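Local coordinates for putative cyclohexadienyl dehydrogenase and ADH prephenate dehydrogenase (Rhizobium meliloti, PDB 4WJI), which probably catalyses the NAD(P)-dependent oxidative decarboxylation of prephenate to 4-hydroxyphenylpyruvate in tyrosine biosynthesis, and binds NADP and tyrosine, at residues F4-L9 against G64-V69; L56-A61 against A82-H87; S99-V104 against K178-V183. All blocks are in the same frame, centred on the assembly; numbering follows the deposited sequence.

In the fold
Contacts 1 and 2 lie in the Rossmann-type nucleotide-binding domain, their centres about 12 Å apart, and contact 3 joins that domain to the long helix 177-203. Contact 1 pairs two neighbouring strands of the sheet; contact 2 packs the short helix 58-61 against the C-terminal part of helix 77-84 and the residues after it, beside that sheet, and the two meet where Ala8 CB lies 3.5 Å from Ala61 O. Contact 3 has its centre about 24 Å from that of contact 1 and 25 Å from that of contact 2. Of the three, contact 3 alone touches NADP and the bound tyrosine, through Ser99, whereas His87 of contact 2 holds a magnesium ion. The side chain of Val69 in contact 1 stays about 9 Å from NADP.

Contact 1 of 3, residues F4-L9 against G64-V69; sequences FQTIAL and GADLVV
The Phe4 ring carries Leu67 CB over one face, 4.0 Å from the ring centroid and offset toward the rim, a CH-pi contact; Asp66 CB sits at the ring edge, near its plane. Both meet the ring at the entry to two neighbouring parallel strands of the Rossmann sheet, 4-10 and 67-70. With CG anti to the carbonyl carbon (chi1 -65°), Phe4 lays its ring across Leu67, whose CD2 also reaches CE2 of Phe4. Cut back to an alanine here, the side chain would lose the ring, and Leu67 CB and CD2 would probably be left without their aromatic cover, with a gap beside Asp66 CB.

Ile7, Leu9, Leu67 and Val69 share one face of the sheet. Ile23 of helix 14-26 packs on Ile7 and Ile19 on Leu9 and Val69, while Leu67 meets Ile93 and Thr95 of strand 93-96; Leu9 CD2 lies alongside Val69 CB at 3.8 Å. Ala8 and Val68 face the other way, and Ala8 CB meets Ala65 CB there. Between the backbones, Ala8 N donates to Leu67 O and Val69 N to Ala8 O, both at 2.8 Å and nearly straight.

Before the regular pairing begins, Thr6 O takes two donors, Asp66 N, tilted from the carbonyl plane, and Leu67 N, which lies in it. The Asp66 carboxylate turns back to the first strand: OD2 accepts from Thr6 N at 2.9 Å through its anti lone pair, while OD1 forms a salt bridge with Lys89. A water ties the corner together, accepting from Thr6 OG1 and donating to Gly64 O and, at 2.7 Å, to Asp66 OD2.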
loop_
_atom_site.group_PDB
_atom_site.type_symbol
_atom_site.label_atom_id
_atom_site.label_comp_id
_atom_site.label_asym_id
_atom_site.label_seq_id
_atom_site.Cartn_x
_atom_site.Cartn_y
_atom_site.Cartn_z
ATOM N N PHE A 4 -8.701 -32.160 17.085
ATOM C CA PHE A 4 -10.050 -32.516 16.668
ATOM C C PHE A 4 -9.961 -33.817 15.913
ATOM O O PHE A 4 -9.087 -33.985 15.078
ATOM C CB PHE A 4 -10.622 -31.458 15.728
ATOM C CG PHE A 4 -10.812 -30.107 16.390
ATOM C CD1 PHE A 4 -11.928 -29.848 17.143
ATOM C CD2 PHE A 4 -9.801 -29.169 16.349
ATOM C CE1 PHE A 4 -12.076 -28.637 17.807
ATOM C CE2 PHE A 4 -9.926 -27.950 17.007
ATOM C CZ PHE A 4 -11.066 -27.694 17.762
ATOM N N GLN A 5 -10.902 -34.737 16.121
ATOM C CA GLN A 5 -10.834 -35.999 15.377
ATOM C C GLN A 5 -11.139 -35.745 13.912
ATOM O O GLN A 5 -10.448 -36.268 13.054
ATOM C CB GLN A 5 -11.775 -37.018 15.992
ATOM C CG GLN A 5 -11.761 -38.377 15.253
ATOM C CD GLN A 5 -10.390 -39.044 15.341
ATOM O OE1 GLN A 5 -9.838 -39.182 16.421
ATOM N NE2 GLN A 5 -9.851 -39.432 14.231
ATOM N N THR A 6 -12.151 -34.926 13.606
ATOM C CA THR A 6 -12.504 -34.645 12.222
ATOM C C THR A 6 -12.789 -33.139 12.080
ATOM O O THR A 6 -13.568 -32.560 12.859
ATOM C CB THR A 6 -13.770 -35.354 11.852
ATOM O OG1 THR A 6 -13.600 -36.771 12.073
ATOM C CG2 THR A 6 -14.083 -35.112 10.380
ATOM N N ILE A 7 -12.113 -32.516 11.121
ATOM C CA ILE A 7 -12.320 -31.118 10.760
ATOM C C ILE A 7 -12.852 -31.075 9.346
ATOM O O ILE A 7 -12.211 -31.609 8.451
ATOM C CB ILE A 7 -11.054 -30.277 10.872
ATOM C CG1 ILE A 7 -10.467 -30.344 12.306
ATOM C CG2 ILE A 7 -11.348 -28.836 10.453
ATOM C CD1 ILE A 7 -9.208 -29.564 12.439
ATOM N N ALA A 8 -14.031 -30.435 9.170
ATOM C CA ALA A 8 -14.612 -30.243 7.845
ATOM C C ALA A 8 -14.388 -28.796 7.412
ATOM O O ALA A 8 -14.725 -27.848 8.157
ATOM C CB ALA A 8 -16.096 -30.505 7.885
ATOM N N LEU A 9 -13.804 -28.634 6.216
ATOM C CA LEU A 9 -13.521 -27.309 5.661
ATOM C C LEU A 9 -14.496 -27.081 4.552
ATOM O O LEU A 9 -14.464 -27.786 3.537
ATOM C CB LEU A 9 -12.098 -27.261 5.120
ATOM C CG LEU A 9 -11.025 -27.550 6.188
ATOM C CD1 LEU A 9 -9.646 -27.532 5.554
ATOM C CD2 LEU A 9 -11.098 -26.567 7.369
ATOM N N GLY A 64 -20.544 -36.149 11.357
ATOM C CA GLY A 64 -19.533 -36.574 12.336
ATOM C C GLY A 64 -18.375 -35.653 12.598
ATOM O O GLY A 64 -17.448 -35.992 13.317
ATOM N N ALA A 65 -18.405 -34.452 12.023
ATOM C CA ALA A 65 -17.305 -33.501 12.192
ATOM C C ALA A 65 -17.348 -32.789 13.544
ATOM O O ALA A 65 -18.399 -32.333 13.989
ATOM C CB ALA A 65 -17.287 -32.484 11.065
ATOM N N ASP A 66 -16.202 -32.714 14.186
ATOM C CA ASP A 66 -16.059 -32.054 15.478
ATOM C C ASP A 66 -15.912 -30.552 15.318
ATOM O O ASP A 66 -16.402 -29.786 16.167
ATOM C CB ASP A 66 -14.825 -32.606 16.214
ATOM C CG ASP A 66 -14.904 -34.102 16.402
ATOM O OD1 ASP A 66 -15.753 -34.571 17.229
ATOM O OD2 ASP A 66 -14.203 -34.814 15.621
ATOM N N LEU A 67 -15.233 -30.116 14.240
ATOM C CA LEU A 67 -15.052 -28.691 13.926
ATOM C C LEU A 67 -15.413 -28.520 12.437
ATOM O O LEU A 67 -14.976 -29.311 11.593
ATOM C CB LEU A 67 -13.605 -28.256 14.146
ATOM C CG LEU A 67 -13.315 -26.796 13.781
ATOM C CD1 LEU A 67 -14.080 -25.853 14.668
ATOM C CD2 LEU A 67 -11.824 -26.576 13.889
ATOM N N VAL A 68 -16.250 -27.511 12.148
ATOM C CA VAL A 68 -16.636 -27.144 10.795
ATOM C C VAL A 68 -16.217 -25.705 10.585
ATOM O O VAL A 68 -16.607 -24.817 11.370
ATOM C CB VAL A 68 -18.161 -27.243 10.617
ATOM C CG1 VAL A 68 -18.581 -26.812 9.233
ATOM C CG2 VAL A 68 -18.623 -28.660 10.910
ATOM N N VAL A 69 -15.332 -25.483 9.597
ATOM C CA VAL A 69 -14.829 -24.128 9.324
ATOM C C VAL A 69 -15.401 -23.696 7.987
ATOM O O VAL A 69 -15.113 -24.311 6.943
ATOM C CB VAL A 69 -13.278 -24.130 9.232
ATOM C CG1 VAL A 69 -12.751 -22.713 9.028
ATOM C CG2 VAL A 69 -12.649 -24.750 10.442
HETATM O O HOH W 1 -15.000 -37.107 14.404
#

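Contact 2 of 3, residues L56-A61 against A82-H87; sequences LSAAEA and AEIAAH. With MG (magnesium ion), chain D.
Ala59 and His87 make a CH-pi contact between the short helix 58-61 and the 82-87 segment, which carries the last part of helix 77-84, on one side of the Rossmann sheet. Ala59 CB stands over the middle of the His87 imidazole, 3.5 Å from the ring centroid and 12° off its normal. The apolar pair nearby is Ile84 CG2 on Ala58 CB, at 3.8 Å. The Ile84 side chain is turned so that CG2 lies anti to the carbonyl carbon, which brings this methyl against Ala58 while CD1 reaches Val68 of the sheet.

Hydrogen bonds work around this packing. Ser57 is the N-cap of helix 58-61, its OG accepting from Glu60 N in an almost straight bond (172°). A water accepts from Ala59 N. His87 ND1 is hydrogen-bonded to Glu63, which is likely to fix the rotation of the ring.

The metal is bound at the ring edge, through NE2 of His87, 2.5 Å from the magnesium. Five waters complete six ligands round the ion, and one of them, 2.3 Å from the magnesium, donates to Glu83 O at 2.7 Å.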
loop_
_atom_site.group_PDB
_atom_site.type_symbol
_atom_site.label_atom_id
_atom_site.label_comp_id
_atom_site.label_asym_id
_atom_site.label_seq_id
_atom_site.Cartn_x
_atom_site.Cartn_y
_atom_site.Cartn_z
ATOM N N LEU A 56 -18.652 -32.958 -2.827
ATOM C CA LEU A 56 -19.370 -31.795 -3.303
ATOM C C LEU A 56 -20.526 -31.358 -2.400
ATOM O O LEU A 56 -21.071 -30.249 -2.573
ATOM C CB LEU A 56 -19.890 -32.049 -4.716
ATOM C CG LEU A 56 -18.865 -32.304 -5.827
ATOM C CD1 LEU A 56 -19.517 -32.931 -7.073
ATOM C CD2 LEU A 56 -18.169 -30.989 -6.202
ATOM N N SER A 57 -20.895 -32.199 -1.442
ATOM C CA SER A 57 -21.997 -31.924 -0.577
ATOM C C SER A 57 -21.526 -31.447 0.772
ATOM O O SER A 57 -20.952 -32.234 1.546
ATOM C CB SER A 57 -22.803 -33.182 -0.401
ATOM O OG SER A 57 -23.766 -33.019 0.579
ATOM N N ALA A 58 -21.809 -30.182 1.104
ATOM C CA ALA A 58 -21.508 -29.688 2.453
ATOM C C ALA A 58 -22.282 -30.473 3.541
ATOM O O ALA A 58 -21.758 -30.729 4.615
ATOM C CB ALA A 58 -21.804 -28.201 2.543
ATOM N N ALA A 59 -23.517 -30.879 3.239
ATOM C CA ALA A 59 -24.285 -31.677 4.180
ATOM C C ALA A 59 -23.538 -32.975 4.508
ATOM O O ALA A 59 -23.404 -33.333 5.688
ATOM C CB ALA A 59 -25.662 -31.957 3.626
ATOM N N GLU A 60 -23.059 -33.683 3.483
ATOM C CA GLU A 60 -22.270 -34.892 3.731
ATOM C C GLU A 60 -20.962 -34.593 4.464
ATOM O O GLU A 60 -20.542 -35.350 5.348
ATOM C CB GLU A 60 -21.849 -35.564 2.424
ATOM C CG GLU A 60 -22.871 -36.315 1.631
ATOM C CD GLU A 60 -22.203 -37.125 0.506
ATOM O OE1 GLU A 60 -20.944 -36.994 0.225
ATOM O OE2 GLU A 60 -22.954 -37.898 -0.120
ATOM N N ALA A 61 -20.335 -33.475 4.115
ATOM C CA ALA A 61 -19.015 -33.150 4.672
ATOM C C ALA A 61 -19.001 -33.017 6.185
ATOM O O ALA A 61 -17.971 -33.309 6.842
ATOM C CB ALA A 61 -18.474 -31.870 4.056
ATOM N N ALA A 82 -27.870 -23.205 6.267
ATOM C CA ALA A 82 -29.111 -23.886 5.995
ATOM C C ALA A 82 -28.842 -25.304 5.480
ATOM O O ALA A 82 -29.572 -26.237 5.825
ATOM C CB ALA A 82 -29.917 -23.092 4.997
ATOM N N GLU A 83 -27.815 -25.481 4.642
ATOM C CA GLU A 83 -27.557 -26.810 4.039
ATOM C C GLU A 83 -27.000 -27.775 5.072
ATOM O O GLU A 83 -27.304 -28.966 5.071
ATOM C CB GLU A 83 -26.557 -26.684 2.876
ATOM C CG GLU A 83 -26.301 -27.972 2.091
ATOM C CD GLU A 83 -27.548 -28.500 1.338
ATOM O OE1 GLU A 83 -28.604 -27.809 1.295
ATOM O OE2 GLU A 83 -27.485 -29.628 0.772
ATOM N N ILE A 84 -26.189 -27.283 6.001
ATOM C CA ILE A 84 -25.514 -28.218 6.943
ATOM C C ILE A 84 -26.288 -28.492 8.241
ATOM O O ILE A 84 -26.013 -29.437 8.946
ATOM C CB ILE A 84 -24.082 -27.717 7.298
ATOM C CG1 ILE A 84 -24.078 -26.401 8.139
ATOM C CG2 ILE A 84 -23.242 -27.606 6.048
ATOM C CD1 ILE A 84 -22.706 -25.926 8.583
ATOM N N ALA A 85 -27.281 -27.650 8.548
ATOM C CA ALA A 85 -27.864 -27.632 9.880
ATOM C C ALA A 85 -28.305 -29.008 10.381
ATOM O O ALA A 85 -28.022 -29.372 11.524
ATOM C CB ALA A 85 -29.050 -26.676 9.908
ATOM N N ALA A 86 -29.045 -29.721 9.528
ATOM C CA ALA A 86 -29.647 -30.999 9.899
ATOM C C ALA A 86 -28.654 -32.158 10.024
ATOM O O ALA A 86 -29.013 -33.232 10.510
ATOM C CB ALA A 86 -30.739 -31.380 8.906
ATOM N N HIS A 87 -27.435 -31.921 9.565
ATOM C CA HIS A 87 -26.410 -32.929 9.452
ATOM C C HIS A 87 -25.282 -32.809 10.450
ATOM O O HIS A 87 -24.431 -33.710 10.553
ATOM C CB HIS A 87 -25.829 -32.838 8.057
ATOM C CG HIS A 87 -26.836 -33.103 6.994
ATOM N ND1 HIS A 87 -26.998 -34.346 6.434
ATOM C CD2 HIS A 87 -27.758 -32.298 6.415
ATOM C CE1 HIS A 87 -27.978 -34.299 5.546
ATOM N NE2 HIS A 87 -28.460 -33.067 5.518
HETATM MG MG MG D . -30.122 -32.358 3.866
HETATM O O HOH W 2 -25.193 -30.425 0.663
HETATM O O HOH W 3 -29.190 -30.215 3.687
HETATM O O HOH W 4 -28.806 -32.860 2.177
HETATM O O HOH W 5 -31.018 -33.986 4.384
HETATM O O HOH W 6 -31.304 -30.891 5.406
HETATM O O HOH W 7 -31.483 -31.524 2.671
#

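Contact 3 of 3, residues S99-V104 against K178-V183; sequences STKGSV and KHHDKV. With NAP (NADP nicotinamide-adenine-dinucleotide phosphate), chain B; TYR (tyrosine), chain C.
Lys101 sets its CG anti to the carbonyl carbon (chi1 -66°) and His180 sets its own anti to the backbone N (chi1 168°), which brings the lysine methylene over the centre of the imidazole. The pair joins the start of helix 102-108, in the Rossmann domain, to the long helix 177-203. Lys101 CG lies 3.5 Å from the ring centroid, a CH-pi contact, while Ser99 O sits at the ring edge in its plane. Beyond CG the lysine chain bends away, and NZ forms a salt bridge with Asp96.

The Asp181 carboxylate grips the other segment at the beginning of its helix. OD1 takes Lys101 N on its syn lone pair at 2.9 Å, and OD2 takes Gly102 N at the same length, 20° out of the carboxylate plane. A CB on Gly102 would fall 2.8 Å from Asp181 OD2, a clash, so the carboxylate can come this close only because there is none. OD1 also accepts from His180 ND1 at 2.8 Å; the other ring nitrogen, NE2, is hydrogen-bonded to His122, a residue of the tyrosine pocket, and the two bonds together are likely to fix the ring's turn.

At the head of this turn Ser99 reaches both ligands. Its OG is hydrogen-bonded to the NADP ribose hydroxyl O2D at 2.6 Å and to the hydroxyl OH of the bound tyrosine at 2.7 Å.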
loop_
_atom_site.group_PDB
_atom_site.type_symbol
_atom_site.label_atom_id
_atom_site.label_comp_id
_atom_site.label_asym_id
_atom_site.label_seq_id
_atom_site.Cartn_x
_atom_site.Cartn_y
_atom_site.Cartn_z
ATOM N N SER A 99 -14.967 -11.733 6.838
ATOM C CA SER A 99 -14.455 -10.414 7.059
ATOM C C SER A 99 -15.426 -9.441 7.755
ATOM O O SER A 99 -15.034 -8.340 8.155
ATOM C CB SER A 99 -13.985 -9.842 5.713
ATOM O OG SER A 99 -12.913 -10.611 5.169
ATOM N N THR A 100 -16.692 -9.825 7.792
ATOM C CA THR A 100 -17.758 -9.208 8.571
ATOM C C THR A 100 -18.269 -10.242 9.584
ATOM O O THR A 100 -18.142 -11.445 9.357
ATOM C CB THR A 100 -18.928 -8.681 7.690
ATOM O OG1 THR A 100 -19.658 -9.775 7.169
ATOM C CG2 THR A 100 -18.425 -7.886 6.539
ATOM N N LYS A 101 -18.834 -9.779 10.699
ATOM C CA LYS A 101 -19.330 -10.728 11.712
ATOM C C LYS A 101 -20.819 -10.567 12.050
ATOM O O LYS A 101 -21.508 -11.539 12.281
ATOM C CB LYS A 101 -18.459 -10.648 12.971
ATOM C CG LYS A 101 -17.003 -11.127 12.801
ATOM C CD LYS A 101 -16.731 -12.587 13.128
ATOM C CE LYS A 101 -17.370 -13.572 12.214
ATOM N NZ LYS A 101 -16.857 -13.663 10.846
ATOM N N GLY A 102 -21.310 -9.327 12.174
ATOM C CA GLY A 102 -22.719 -9.129 12.542
ATOM C C GLY A 102 -23.645 -9.804 11.565
ATOM O O GLY A 102 -24.618 -10.488 11.944
ATOM N N SER A 103 -23.356 -9.618 10.287
ATOM C CA SER A 103 -24.150 -10.212 9.228
ATOM C C SER A 103 -24.090 -11.720 9.234
ATOM O O SER A 103 -25.112 -12.396 9.049
ATOM C CB SER A 103 -23.774 -9.708 7.831
ATOM O OG SER A 103 -22.476 -10.174 7.434
ATOM N N VAL A 104 -22.886 -12.247 9.428
ATOM C CA VAL A 104 -22.700 -13.677 9.409
ATOM C C VAL A 104 -23.481 -14.317 10.545
ATOM O O VAL A 104 -24.166 -15.351 10.354
ATOM C CB VAL A 104 -21.196 -14.016 9.479
ATOM C CG1 VAL A 104 -21.009 -15.510 9.604
ATOM C CG2 VAL A 104 -20.471 -13.495 8.223
ATOM N N LYS A 178 -20.674 -6.163 16.863
ATOM C CA LYS A 178 -20.820 -4.796 16.379
ATOM C C LYS A 178 -19.528 -4.025 16.508
ATOM O O LYS A 178 -19.198 -3.235 15.619
ATOM C CB LYS A 178 -21.964 -4.056 17.077
ATOM C CG LYS A 178 -23.320 -4.599 16.639
ATOM C CD LYS A 178 -24.465 -3.626 16.860
ATOM C CE LYS A 178 -25.763 -4.157 16.246
ATOM N NZ LYS A 178 -26.133 -5.532 16.692
ATOM N N HIS A 179 -18.803 -4.222 17.613
ATOM C CA HIS A 179 -17.506 -3.556 17.757
ATOM C C HIS A 179 -16.516 -4.048 16.709
ATOM O O HIS A 179 -15.797 -3.244 16.086
ATOM C CB HIS A 179 -16.952 -3.706 19.154
ATOM C CG HIS A 179 -15.702 -2.930 19.404
ATOM N ND1 HIS A 179 -15.646 -1.559 19.340
ATOM C CD2 HIS A 179 -14.447 -3.344 19.680
ATOM C CE1 HIS A 179 -14.411 -1.159 19.584
ATOM N NE2 HIS A 179 -13.665 -2.226 19.797
ATOM N N HIS A 180 -16.480 -5.366 16.475
ATOM C CA HIS A 180 -15.670 -5.915 15.367
ATOM C C HIS A 180 -15.924 -5.199 14.058
ATOM O O HIS A 180 -15.008 -4.827 13.339
ATOM C CB HIS A 180 -15.887 -7.415 15.208
ATOM C CG HIS A 180 -15.324 -7.978 13.927
ATOM N ND1 HIS A 180 -15.937 -7.819 12.716
ATOM C CD2 HIS A 180 -14.183 -8.668 13.683
ATOM C CE1 HIS A 180 -15.201 -8.395 11.769
ATOM N NE2 HIS A 180 -14.125 -8.902 12.330
ATOM N N ASP A 181 -17.192 -5.040 13.708
ATOM C CA ASP A 181 -17.566 -4.475 12.449
ATOM C C ASP A 181 -17.168 -2.982 12.324
ATOM O O ASP A 181 -16.775 -2.542 11.237
ATOM C CB ASP A 181 -19.052 -4.732 12.149
ATOM C CG ASP A 181 -19.361 -6.242 11.839
ATOM O OD1 ASP A 181 -18.414 -7.064 11.662
ATOM O OD2 ASP A 181 -20.581 -6.593 11.767
ATOM N N LYS A 182 -17.159 -2.258 13.453
ATOM C CA LYS A 182 -16.680 -0.866 13.449
ATOM C C LYS A 182 -15.156 -0.834 13.256
ATOM O O LYS A 182 -14.622 -0.044 12.444
ATOM C CB LYS A 182 -17.036 -0.158 14.745
ATOM C CG LYS A 182 -16.784 1.331 14.746
ATOM N N VAL A 183 -14.447 -1.644 14.032
ATOM C CA VAL A 183 -12.987 -1.713 13.955
ATOM C C VAL A 183 -12.556 -2.100 12.527
ATOM O O VAL A 183 -11.691 -1.445 11.899
ATOM C CB VAL A 183 -12.406 -2.692 14.985
ATOM C CG1 VAL A 183 -10.901 -2.868 14.795
ATOM C CG2 VAL A 183 -12.651 -2.203 16.424
HETATM P PA NAP B . -11.521 -17.435 -2.172
HETATM O O1A NAP B . -10.076 -17.746 -2.243
HETATM O O2A NAP B . -12.230 -16.754 -3.294
HETATM O O5B NAP B . -12.301 -18.812 -1.899
HETATM C C5B NAP B . -13.720 -18.857 -1.984
HETATM C C4B NAP B . -14.280 -20.215 -1.562
HETATM O O4B NAP B . -15.685 -20.077 -1.387
HETATM C C3B NAP B . -14.118 -21.278 -2.633
HETATM O O3B NAP B . -14.108 -22.576 -2.062
HETATM C C2B NAP B . -15.393 -21.157 -3.426
HETATM O O2B NAP B . -15.758 -22.366 -4.032
HETATM C C1B NAP B . -16.390 -20.849 -2.343
HETATM N N9A NAP B . -17.636 -20.139 -2.741
HETATM C C8A NAP B . -17.748 -19.018 -3.435
HETATM N N7A NAP B . -18.980 -18.599 -3.576
HETATM C C5A NAP B . -19.733 -19.531 -2.926
HETATM C C6A NAP B . -21.121 -19.666 -2.722
HETATM N N6A NAP B . -21.990 -18.763 -3.215
HETATM N N1A NAP B . -21.527 -20.696 -2.009
HETATM C C2A NAP B . -20.646 -21.558 -1.531
HETATM N N3A NAP B . -19.335 -21.526 -1.679
HETATM C C4A NAP B . -18.907 -20.493 -2.394
HETATM O O3 NAP B . -11.862 -16.642 -0.822
HETATM P PN NAP B . -11.087 -16.432 0.558
HETATM O O1N NAP B . -10.161 -15.350 0.319
HETATM O O2N NAP B . -10.603 -17.706 1.089
HETATM O O5D NAP B . -12.257 -15.826 1.490
HETATM C C5D NAP B . -13.150 -16.643 2.205
HETATM C C4D NAP B . -13.669 -15.861 3.409
HETATM O O4D NAP B . -12.560 -15.414 4.161
HETATM C C3D NAP B . -14.435 -14.625 3.044
HETATM O O3D NAP B . -15.556 -14.485 3.900
HETATM C C2D NAP B . -13.458 -13.492 3.250
HETATM O O2D NAP B . -14.145 -12.312 3.577
HETATM C C1D NAP B . -12.684 -14.042 4.447
HETATM N N1N NAP B . -11.294 -13.577 4.576
HETATM C C2N NAP B . -10.552 -13.328 3.494
HETATM C C3N NAP B . -9.254 -12.891 3.610
HETATM C C7N NAP B . -8.370 -12.563 2.429
HETATM O O7N NAP B . -7.397 -11.880 2.605
HETATM N N7N NAP B . -8.710 -13.048 1.256
HETATM C C4N NAP B . -8.739 -12.731 4.869
HETATM C C5N NAP B . -9.520 -13.021 5.957
HETATM C C6N NAP B . -10.820 -13.419 5.805
HETATM P P2B NAP B . -15.598 -22.600 -5.615
HETATM O O1X NAP B . -14.236 -22.112 -5.983
HETATM O O2X NAP B . -15.755 -24.086 -5.758
HETATM O O3X NAP B . -16.663 -21.810 -6.351
HETATM N N TYR C . -6.218 -9.458 1.780
HETATM C CA TYR C . -5.625 -8.341 2.563
HETATM C C TYR C . -4.228 -8.070 2.076
HETATM O O TYR C . -3.813 -8.735 1.130
HETATM C CB TYR C . -5.622 -8.657 4.063
HETATM C CG TYR C . -6.993 -8.935 4.668
HETATM C CD1 TYR C . -8.182 -8.573 4.032
HETATM C CD2 TYR C . -7.085 -9.574 5.876
HETATM C CE1 TYR C . -9.415 -8.845 4.601
HETATM C CE2 TYR C . -8.291 -9.825 6.482
HETATM C CZ TYR C . -9.460 -9.490 5.852
HETATM O OH TYR C . -10.675 -9.793 6.406
HETATM O OXT TYR C . -3.555 -7.187 2.657
HETATM O O HOH W 8 -21.712 -7.363 9.418
#